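Local coordinates for protein putative glycosylhydrolase (Parabacteroides distasonis, PDB 3S5Q) that is of unproven activity but may act as a glycosyl hydrolase, having the concanavalin A-like jelly-roll fold of the 3-keto-disaccharide hydrolase family, at residues S35-F40 with L45-D50; T83-W88 with K190-L195; Y111-S116 with N124-V129. One frame throughout, in Å; residues are numbered along the deposited sequence.

Contact 1 (S35-F40 with L45-D50); sequences SSVWTF and LTATAD
The beta hairpin of strands 38-41 and 44-47 lies at the margin of the larger antiparallel sheet of a concanavalin A-like sandwich, and Thr39 faces Thr46 across it as a hydrogen-bonded pair. Thr39 N reaches Thr46 O at 3.0 Å and Thr46 N returns to Thr39 O at 3.1 Å, both with N-H...O angles of 162°. Where the strands end, Thr48 N holds Val37 O at 3.0 Å, though the bond is more bent (142°). The non-hydrogen-bonded pair Trp38 and Ala47 turns inward. With chi1 at -69°, Trp38 CG lies anti to the carbonyl carbon, which brings one face of the indole against Ala47. Ala47 offers only a methyl, its CB nearly on the normal of the six-membered ring and 3.4 Å from the centroid, a CH-pi contact that lets the flat face come this close. Val37 CG1 lies 3.9 Å from Ala47 CB; Leu195 and Phe206 pack against Trp38 and Leu45. Outside, Thr39 and Thr46, beta-branched residues suited to extended backbone, lie side by side, with Thr46 OG1 bonded to Ile204 O. The inner face is thus apolar, and the N-H of buried Trp38 is satisfied by a backbone carbonyl, Gln51 O.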
loop_
_atom_site.group_PDB
_atom_site.type_symbol
_atom_site.label_atom_id
_atom_site.label_comp_id
_atom_site.label_asym_id
_atom_site.label_seq_id
_atom_site.Cartn_x
_atom_site.Cartn_y
_atom_site.Cartn_z
ATOM N N SER A 35 -3.562 -9.793 -17.761
ATOM C CA SER A 35 -3.252 -11.164 -17.392
ATOM C C SER A 35 -1.821 -11.585 -17.736
ATOM O O SER A 35 -1.337 -12.612 -17.239
ATOM C CB SER A 35 -4.255 -12.135 -18.015
ATOM O OG SER A 35 -4.232 -12.036 -19.422
ATOM N N SER A 36 -1.127 -10.798 -18.548
ATOM C CA SER A 36 0.283 -11.053 -18.858
ATOM C C SER A 36 1.188 -10.497 -17.751
ATOM O O SER A 36 2.386 -10.822 -17.690
ATOM C CB SER A 36 0.666 -10.467 -20.234
ATOM O OG SER A 36 1.001 -9.086 -20.180
ATOM N N VAL A 37 0.623 -9.661 -16.867
ATOM C CA VAL A 37 1.399 -9.012 -15.814
ATOM C C VAL A 37 1.157 -9.649 -14.459
ATOM O O VAL A 37 2.104 -9.945 -13.720
ATOM C CB VAL A 37 1.090 -7.469 -15.713
ATOM C CG1 VAL A 37 1.898 -6.829 -14.535
ATOM C CG2 VAL A 37 1.406 -6.760 -17.035
ATOM N N TRP A 38 -0.104 -9.842 -14.113
ATOM C CA TRP A 38 -0.442 -10.348 -12.795
ATOM C C TRP A 38 -0.862 -11.800 -12.845
ATOM O O TRP A 38 -1.683 -12.184 -13.688
ATOM C CB TRP A 38 -1.563 -9.513 -12.176
ATOM C CG TRP A 38 -1.094 -8.152 -11.849
ATOM C CD1 TRP A 38 -1.035 -7.093 -12.697
ATOM C CD2 TRP A 38 -0.589 -7.691 -10.590
ATOM N NE1 TRP A 38 -0.520 -6.006 -12.070
ATOM C CE2 TRP A 38 -0.274 -6.324 -10.755
ATOM C CE3 TRP A 38 -0.398 -8.291 -9.334
ATOM C CZ2 TRP A 38 0.249 -5.543 -9.722
ATOM C CZ3 TRP A 38 0.122 -7.513 -8.286
ATOM C CH2 TRP A 38 0.439 -6.141 -8.502
ATOM N N THR A 39 -0.301 -12.601 -11.944
ATOM C CA THR A 39 -0.781 -13.963 -11.720
ATOM C C THR A 39 -1.085 -14.165 -10.240
ATOM O O THR A 39 -0.479 -13.533 -9.393
ATOM C CB THR A 39 0.253 -14.998 -12.145
ATOM O OG1 THR A 39 1.486 -14.715 -11.471
ATOM C CG2 THR A 39 0.464 -14.980 -13.706
ATOM N N PHE A 40 -2.008 -15.082 -9.953
ATOM C CA PHE A 40 -2.407 -15.436 -8.590
ATOM C C PHE A 40 -2.261 -16.941 -8.557
ATOM O O PHE A 40 -3.118 -17.654 -9.059
ATOM C CB PHE A 40 -3.862 -15.007 -8.349
ATOM C CG PHE A 40 -4.298 -14.976 -6.895
ATOM C CD1 PHE A 40 -3.385 -14.941 -5.844
ATOM C CD2 PHE A 40 -5.654 -14.905 -6.600
ATOM C CE1 PHE A 40 -3.819 -14.882 -4.526
ATOM C CE2 PHE A 40 -6.109 -14.836 -5.287
ATOM C CZ PHE A 40 -5.189 -14.826 -4.246
ATOM N N LEU A 45 0.067 -13.415 -5.056
ATOM C CA LEU A 45 -0.204 -12.484 -6.157
ATOM C C LEU A 45 1.099 -11.755 -6.528
ATOM O O LEU A 45 1.785 -11.221 -5.669
ATOM C CB LEU A 45 -1.271 -11.509 -5.702
ATOM C CG LEU A 45 -1.904 -10.533 -6.696
ATOM C CD1 LEU A 45 -2.584 -11.269 -7.867
ATOM C CD2 LEU A 45 -2.895 -9.677 -5.910
ATOM N N THR A 46 1.458 -11.762 -7.801
ATOM C CA THR A 46 2.687 -11.135 -8.227
ATOM C C THR A 46 2.563 -10.572 -9.643
ATOM O O THR A 46 1.730 -11.021 -10.433
ATOM C CB THR A 46 3.891 -12.119 -8.106
ATOM O OG1 THR A 46 5.098 -11.419 -8.387
ATOM C CG2 THR A 46 3.750 -13.242 -9.039
ATOM N N ALA A 47 3.394 -9.564 -9.911
ATOM C CA ALA A 47 3.387 -8.783 -11.142
ATOM C C ALA A 47 4.784 -8.887 -11.794
ATOM O O ALA A 47 5.790 -8.914 -11.091
ATOM C CB ALA A 47 3.020 -7.312 -10.819
ATOM N N THR A 48 4.856 -8.974 -13.114
ATOM C CA THR A 48 6.181 -8.994 -13.784
ATOM C C THR A 48 6.497 -7.705 -14.611
ATOM O O THR A 48 7.504 -7.619 -15.308
ATOM C CB THR A 48 6.352 -10.283 -14.596
ATOM O OG1 THR A 48 5.191 -10.481 -15.418
ATOM C CG2 THR A 48 6.587 -11.520 -13.635
ATOM N N ALA A 49 5.643 -6.696 -14.486
ATOM C CA ALA A 49 5.847 -5.404 -15.142
ATOM C C ALA A 49 5.260 -4.336 -14.270
ATOM O O ALA A 49 4.571 -4.647 -13.292
ATOM C CB ALA A 49 5.175 -5.385 -16.509
ATOM N N ASP A 50 5.486 -3.081 -14.662
ATOM C CA ASP A 50 4.962 -1.922 -13.965
ATOM C C ASP A 50 3.582 -1.532 -14.501
ATOM O O ASP A 50 3.394 -0.417 -15.014
ATOM C CB ASP A 50 5.944 -0.735 -14.104
ATOM C CG ASP A 50 5.648 0.404 -13.143
ATOM O OD1 ASP A 50 4.816 0.256 -12.215
ATOM O OD2 ASP A 50 6.283 1.472 -13.295
#

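Contact 2 (T83-W88 with K190-L195); sequences TDKGNW and KGYIGL
The chi1 torsions of Lys85 (-69°) and Tyr192 (-60°) each put CG anti to the carbonyl carbon, and a bend in the lysine chain at chi3 (-89°) then carries its end across the phenol ring. The two side chains cross at about a right angle. Lys85 CE stands almost on the ring normal, 3.5 Å from the centroid of the Tyr192 ring, as a CH-pi contact, while Lys85 NZ lies farther off the centre, 3.9 Å from that centroid, and makes a cation-pi interaction over the same face. Lys85 CG and CD also run along the ring, CD coming within 3.8 Å of Tyr192 CG, so most of the aliphatic chain is used. Beside them Thr83 CG2 approaches Lys190 O at 3.8 Å, a simple van der Waals touch.

The contact ties the loop after strand 75-82 to strand 192-195, which is the neighbour of that strand in the five-stranded antiparallel sheet; Tyr192 pairs through its backbone with Cys82. Within the loop, Asn87 N comes to Asp84 OD1 from above the carboxylate plane at 2.9 Å, an Asx motif which would steady the turn carrying Lys85. A long lysine suits this surface place because its methylenes can lie over an aromatic face while its ammonium, bonded to Thr55 O on strand 53-55, is probably stabilised by both the carbonyl and the pi face.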
loop_
_atom_site.group_PDB
_atom_site.type_symbol
_atom_site.label_atom_id
_atom_site.label_comp_id
_atom_site.label_asym_id
_atom_site.label_seq_id
_atom_site.Cartn_x
_atom_site.Cartn_y
_atom_site.Cartn_z
ATOM N N THR A 83 -9.843 7.608 -8.296
ATOM C CA THR A 83 -11.055 7.992 -9.021
ATOM C C THR A 83 -10.916 7.812 -10.539
ATOM O O THR A 83 -11.891 8.004 -11.277
ATOM C CB THR A 83 -11.382 9.458 -8.684
ATOM O OG1 THR A 83 -10.243 10.250 -9.015
ATOM C CG2 THR A 83 -11.685 9.569 -7.197
ATOM N N ASP A 84 -9.692 7.525 -11.007
ATOM C CA ASP A 84 -9.426 7.344 -12.446
ATOM C C ASP A 84 -8.264 6.394 -12.580
ATOM O O ASP A 84 -7.119 6.766 -12.327
ATOM C CB ASP A 84 -9.105 8.676 -13.110
ATOM C CG ASP A 84 -8.978 8.577 -14.633
ATOM O OD1 ASP A 84 -8.519 7.538 -15.189
ATOM O OD2 ASP A 84 -9.323 9.590 -15.275
ATOM N N LYS A 85 -8.573 5.156 -12.906
ATOM C CA LYS A 85 -7.555 4.129 -12.992
ATOM C C LYS A 85 -6.563 4.438 -14.128
ATOM O O LYS A 85 -5.351 4.253 -13.961
ATOM C CB LYS A 85 -8.194 2.737 -13.110
ATOM C CG LYS A 85 -8.888 2.322 -11.809
ATOM C CD LYS A 85 -9.516 0.917 -11.888
ATOM C CE LYS A 85 -10.938 0.880 -12.388
ATOM N NZ LYS A 85 -11.491 -0.513 -12.196
ATOM N N GLY A 86 -7.064 4.983 -15.239
ATOM C CA GLY A 86 -6.206 5.375 -16.370
ATOM C C GLY A 86 -5.179 6.432 -16.006
ATOM O O GLY A 86 -3.989 6.341 -16.333
ATOM N N ASN A 87 -5.628 7.428 -15.278
ATOM C CA ASN A 87 -4.785 8.531 -14.909
ATOM C C ASN A 87 -4.605 8.491 -13.400
ATOM O O ASN A 87 -4.917 9.453 -12.739
ATOM C CB ASN A 87 -5.481 9.827 -15.394
ATOM C CG ASN A 87 -4.647 11.059 -15.203
ATOM O OD1 ASN A 87 -3.431 10.983 -15.181
ATOM N ND2 ASN A 87 -5.312 12.228 -15.058
ATOM N N TRP A 88 -4.114 7.372 -12.847
ATOM C CA TRP A 88 -4.176 7.155 -11.396
ATOM C C TRP A 88 -3.224 8.046 -10.590
ATOM O O TRP A 88 -3.509 8.365 -9.443
ATOM C CB TRP A 88 -3.964 5.676 -11.003
ATOM C CG TRP A 88 -2.570 5.144 -11.273
ATOM C CD1 TRP A 88 -2.113 4.635 -12.441
ATOM C CD2 TRP A 88 -1.486 5.086 -10.350
ATOM N NE1 TRP A 88 -0.789 4.258 -12.313
ATOM C CE2 TRP A 88 -0.384 4.522 -11.030
ATOM C CE3 TRP A 88 -1.332 5.461 -9.014
ATOM C CZ2 TRP A 88 0.858 4.323 -10.413
ATOM C CZ3 TRP A 88 -0.111 5.264 -8.398
ATOM C CH2 TRP A 88 0.976 4.708 -9.095
ATOM N N LYS A 190 -13.209 8.120 -1.500
ATOM C CA LYS A 190 -13.852 6.921 -2.039
ATOM C C LYS A 190 -13.218 6.628 -3.421
ATOM O O LYS A 190 -13.025 7.536 -4.242
ATOM C CB LYS A 190 -15.370 7.136 -2.169
ATOM C CG LYS A 190 -16.146 5.874 -2.630
ATOM C CD LYS A 190 -17.656 6.109 -2.873
ATOM C CE LYS A 190 -18.427 4.794 -2.826
ATOM N NZ LYS A 190 -19.919 5.023 -2.841
ATOM N N GLY A 191 -12.851 5.375 -3.669
ATOM C CA GLY A 191 -12.269 5.062 -4.935
ATOM C C GLY A 191 -11.911 3.604 -5.077
ATOM O O GLY A 191 -12.095 2.823 -4.164
ATOM N N TYR A 192 -11.383 3.268 -6.249
ATOM C CA TYR A 192 -10.859 1.944 -6.515
ATOM C C TYR A 192 -9.641 1.747 -5.627
ATOM O O TYR A 192 -8.962 2.717 -5.248
ATOM C CB TYR A 192 -10.462 1.796 -8.004
ATOM C CG TYR A 192 -11.634 2.003 -8.904
ATOM C CD1 TYR A 192 -12.593 1.009 -9.056
ATOM C CD2 TYR A 192 -11.843 3.224 -9.538
ATOM C CE1 TYR A 192 -13.700 1.226 -9.852
ATOM C CE2 TYR A 192 -12.927 3.436 -10.351
ATOM C CZ TYR A 192 -13.866 2.444 -10.483
ATOM O OH TYR A 192 -14.953 2.644 -11.310
ATOM N N ILE A 193 -9.359 0.482 -5.332
ATOM C CA ILE A 193 -8.132 0.107 -4.643
ATOM C C ILE A 193 -7.255 -0.622 -5.663
ATOM O O ILE A 193 -7.760 -1.404 -6.450
ATOM C CB ILE A 193 -8.405 -0.819 -3.426
ATOM C CG1 ILE A 193 -9.128 -0.075 -2.296
ATOM C CG2 ILE A 193 -7.086 -1.453 -2.956
ATOM C CD1 ILE A 193 -9.598 -0.976 -1.154
ATOM N N GLY A 194 -5.954 -0.335 -5.643
ATOM C CA GLY A 194 -4.997 -0.985 -6.528
ATOM C C GLY A 194 -3.711 -1.346 -5.848
ATOM O O GLY A 194 -3.341 -0.761 -4.822
ATOM N N LEU A 195 -3.040 -2.344 -6.420
ATOM C CA LEU A 195 -1.651 -2.630 -6.148
ATOM C C LEU A 195 -0.789 -2.213 -7.353
ATOM O O LEU A 195 -1.029 -2.633 -8.497
ATOM C CB LEU A 195 -1.471 -4.111 -5.886
ATOM C CG LEU A 195 -2.419 -4.717 -4.886
ATOM C CD1 LEU A 195 -2.122 -6.201 -4.828
ATOM C CD2 LEU A 195 -2.302 -4.000 -3.482
#

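Contact 3 (Y111-S116 with N124-V129); sequences YWRCGS and NEQLVV
Cys114 and Val129 form the close-packed end of this contact, and Arg113 with Gln126 the more open, polar one. Cys114 SG rests 3.9 Å from Val129 CB and 4.0 Å from Val129 CG2, with both residues buried. The thiol gets there because chi1 of Cys114 is -158°, which turns SG away from the backbone N and toward the second segment. Phe68 of strand 62-70 touches both side chains, so the pair joins the loop to the sheet beneath it; a small thiol suits a buried place where it can pack against Val129 and Phe68.

Both segments belong to the long excursion between strands 93-98 and 135-143 of the jelly-roll. The first is shaped by a type II beta turn from Arg113 to Ser116, in which Arg113 O accepts from Ser116 N at 3.0 Å and from Ser116 OG at 2.7 Å. Gly115 takes the third position of the turn with a phi of 87°; at its backbone angles a CB would be jammed against Cys114 O, which calls for glycine.

Toward the partly exposed side, Arg113 NH1 donates to Gln126 OE1 at 3.1 Å. The extended arginine crosses the glutamine side chain at about a right angle, and their flat ends are steeply inclined to each other. Gln126 OE1 lies near the guanidinium plane, at its edge, whereas NH1 stands above the amide plane, away from a lone pair, with an N-H...O angle of 151°. Arg113 CD also comes within 3.4 Å of Gln126 OE1. Arg113 NH2 bonds to Tyr108 O, and NE makes a weak bond to Trp105 O.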
loop_
_atom_site.group_PDB
_atom_site.type_symbol
_atom_site.label_atom_id
_atom_site.label_comp_id
_atom_site.label_asym_id
_atom_site.label_seq_id
_atom_site.Cartn_x
_atom_site.Cartn_y
_atom_site.Cartn_z
ATOM N N TYR A 111 9.898 10.611 3.456
ATOM C CA TYR A 111 8.454 10.538 3.142
ATOM C C TYR A 111 8.178 10.002 1.727
ATOM O O TYR A 111 7.042 10.055 1.233
ATOM C CB TYR A 111 7.757 11.863 3.439
ATOM C CG TYR A 111 8.302 13.070 2.730
ATOM C CD1 TYR A 111 9.483 13.730 3.173
ATOM C CD2 TYR A 111 7.649 13.570 1.619
ATOM C CE1 TYR A 111 9.937 14.901 2.531
ATOM C CE2 TYR A 111 8.110 14.693 0.965
ATOM C CZ TYR A 111 9.233 15.363 1.419
ATOM O OH TYR A 111 9.626 16.461 0.719
ATOM N N TRP A 112 9.239 9.460 1.112
ATOM C CA TRP A 112 9.163 8.608 -0.096
ATOM C C TRP A 112 9.329 7.098 0.198
ATOM O O TRP A 112 9.109 6.281 -0.686
ATOM C CB TRP A 112 10.245 9.007 -1.103
ATOM C CG TRP A 112 10.053 10.383 -1.813
ATOM C CD1 TRP A 112 9.429 11.530 -1.317
ATOM C CD2 TRP A 112 10.546 10.731 -3.102
ATOM N NE1 TRP A 112 9.506 12.544 -2.238
ATOM C CE2 TRP A 112 10.196 12.081 -3.343
ATOM C CE3 TRP A 112 11.223 10.018 -4.106
ATOM C CZ2 TRP A 112 10.530 12.733 -4.540
ATOM C CZ3 TRP A 112 11.563 10.674 -5.275
ATOM C CH2 TRP A 112 11.184 12.012 -5.488
ATOM N N ARG A 113 9.695 6.729 1.430
ATOM C CA ARG A 113 10.065 5.351 1.760
ATOM C C ARG A 113 8.881 4.485 2.218
ATOM O O ARG A 113 7.731 4.965 2.344
ATOM C CB ARG A 113 11.177 5.399 2.810
ATOM C CG ARG A 113 12.407 6.167 2.357
ATOM C CD ARG A 113 13.488 6.152 3.420
ATOM N NE ARG A 113 14.550 7.107 3.132
ATOM C CZ ARG A 113 15.371 7.639 4.036
ATOM N NH1 ARG A 113 15.266 7.299 5.318
ATOM N NH2 ARG A 113 16.300 8.500 3.651
ATOM N N CYS A 114 9.150 3.198 2.434
ATOM C CA CYS A 114 8.088 2.206 2.784
ATOM C C CYS A 114 7.082 2.641 3.840
ATOM O O CYS A 114 7.466 3.109 4.917
ATOM C CB CYS A 114 8.734 0.898 3.233
ATOM S SG CYS A 114 7.609 -0.470 3.051
ATOM N N GLY A 115 5.781 2.478 3.545
ATOM C CA GLY A 115 4.750 2.833 4.519
ATOM C C GLY A 115 4.314 4.282 4.474
ATOM O O GLY A 115 3.312 4.669 5.112
ATOM N N SER A 116 5.037 5.101 3.706
ATOM C CA SER A 116 4.695 6.514 3.615
ATOM C C SER A 116 3.400 6.673 2.833
ATOM O O SER A 116 3.063 5.842 1.970
ATOM C CB SER A 116 5.810 7.312 2.929
ATOM O OG SER A 116 6.012 6.877 1.598
ATOM N N ASN A 124 6.982 7.120 11.179
ATOM C CA ASN A 124 7.518 7.716 12.395
ATOM C C ASN A 124 8.783 7.010 12.901
ATOM O O ASN A 124 9.424 7.475 13.860
ATOM C CB ASN A 124 6.442 7.908 13.466
ATOM C CG ASN A 124 5.788 6.621 13.923
ATOM O OD1 ASN A 124 6.275 5.496 13.682
ATOM N ND2 ASN A 124 4.641 6.782 14.602
ATOM N N GLU A 125 9.188 5.955 12.195
ATOM C CA GLU A 125 10.291 5.109 12.582
ATOM C C GLU A 125 10.784 4.454 11.294
ATOM O O GLU A 125 9.967 3.906 10.545
ATOM C CB GLU A 125 9.803 4.028 13.545
ATOM C CG GLU A 125 10.916 3.161 14.106
ATOM C CD GLU A 125 10.401 2.133 15.116
ATOM O OE1 GLU A 125 9.205 2.221 15.517
ATOM O OE2 GLU A 125 11.191 1.235 15.497
ATOM N N GLN A 126 12.087 4.555 11.026
ATOM C CA GLN A 126 12.654 4.040 9.790
ATOM C C GLN A 126 12.950 2.550 9.907
ATOM O O GLN A 126 13.144 2.014 11.013
ATOM C CB GLN A 126 13.926 4.810 9.382
ATOM C CG GLN A 126 13.690 6.293 9.044
ATOM C CD GLN A 126 12.648 6.501 7.944
ATOM O OE1 GLN A 126 12.871 6.099 6.800
ATOM N NE2 GLN A 126 11.505 7.106 8.290
ATOM N N LEU A 127 13.016 1.895 8.744
ATOM C CA LEU A 127 13.443 0.469 8.640
ATOM C C LEU A 127 12.528 -0.469 9.451
ATOM O O LEU A 127 12.939 -1.503 9.995
ATOM C CB LEU A 127 14.909 0.307 9.012
ATOM C CG LEU A 127 15.849 1.005 8.012
ATOM C CD1 LEU A 127 17.263 1.046 8.591
ATOM C CD2 LEU A 127 15.844 0.299 6.641
ATOM N N VAL A 128 11.245 -0.118 9.448
ATOM C CA VAL A 128 10.189 -0.990 9.998
ATOM C C VAL A 128 9.854 -2.158 9.071
ATOM O O VAL A 128 9.478 -3.244 9.557
ATOM C CB VAL A 128 8.951 -0.179 10.385
ATOM C CG1 VAL A 128 7.733 -1.077 10.669
ATOM C CG2 VAL A 128 9.304 0.656 11.607
ATOM N N VAL A 129 9.984 -1.960 7.745
ATOM C CA VAL A 129 9.922 -3.097 6.799
ATOM C C VAL A 129 11.052 -4.094 7.116
ATOM O O VAL A 129 12.161 -3.708 7.433
ATOM C CB VAL A 129 10.004 -2.652 5.297
ATOM C CG1 VAL A 129 11.427 -2.199 4.897
ATOM C CG2 VAL A 129 9.495 -3.757 4.360
#

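Contact 1 and contact 2 meet through strand 192-195: Leu195 packs against Trp38 and Leu45, although the centres lie about 17 Å apart. Contact 3 touches neither and sits across the chain's centre from contact 2, nested within the long chain segment that contact 2 closes. Contact 1, partly buried, is a hairpin whose paired backbones supply its polar bonds and whose inner side chains are apolar. Contact 2, at the surface, relies chiefly on side chains, with a lysine against an aromatic face. Contact 3 has no strand at all, and divides its work between a buried apolar touch and one side-chain hydrogen bond.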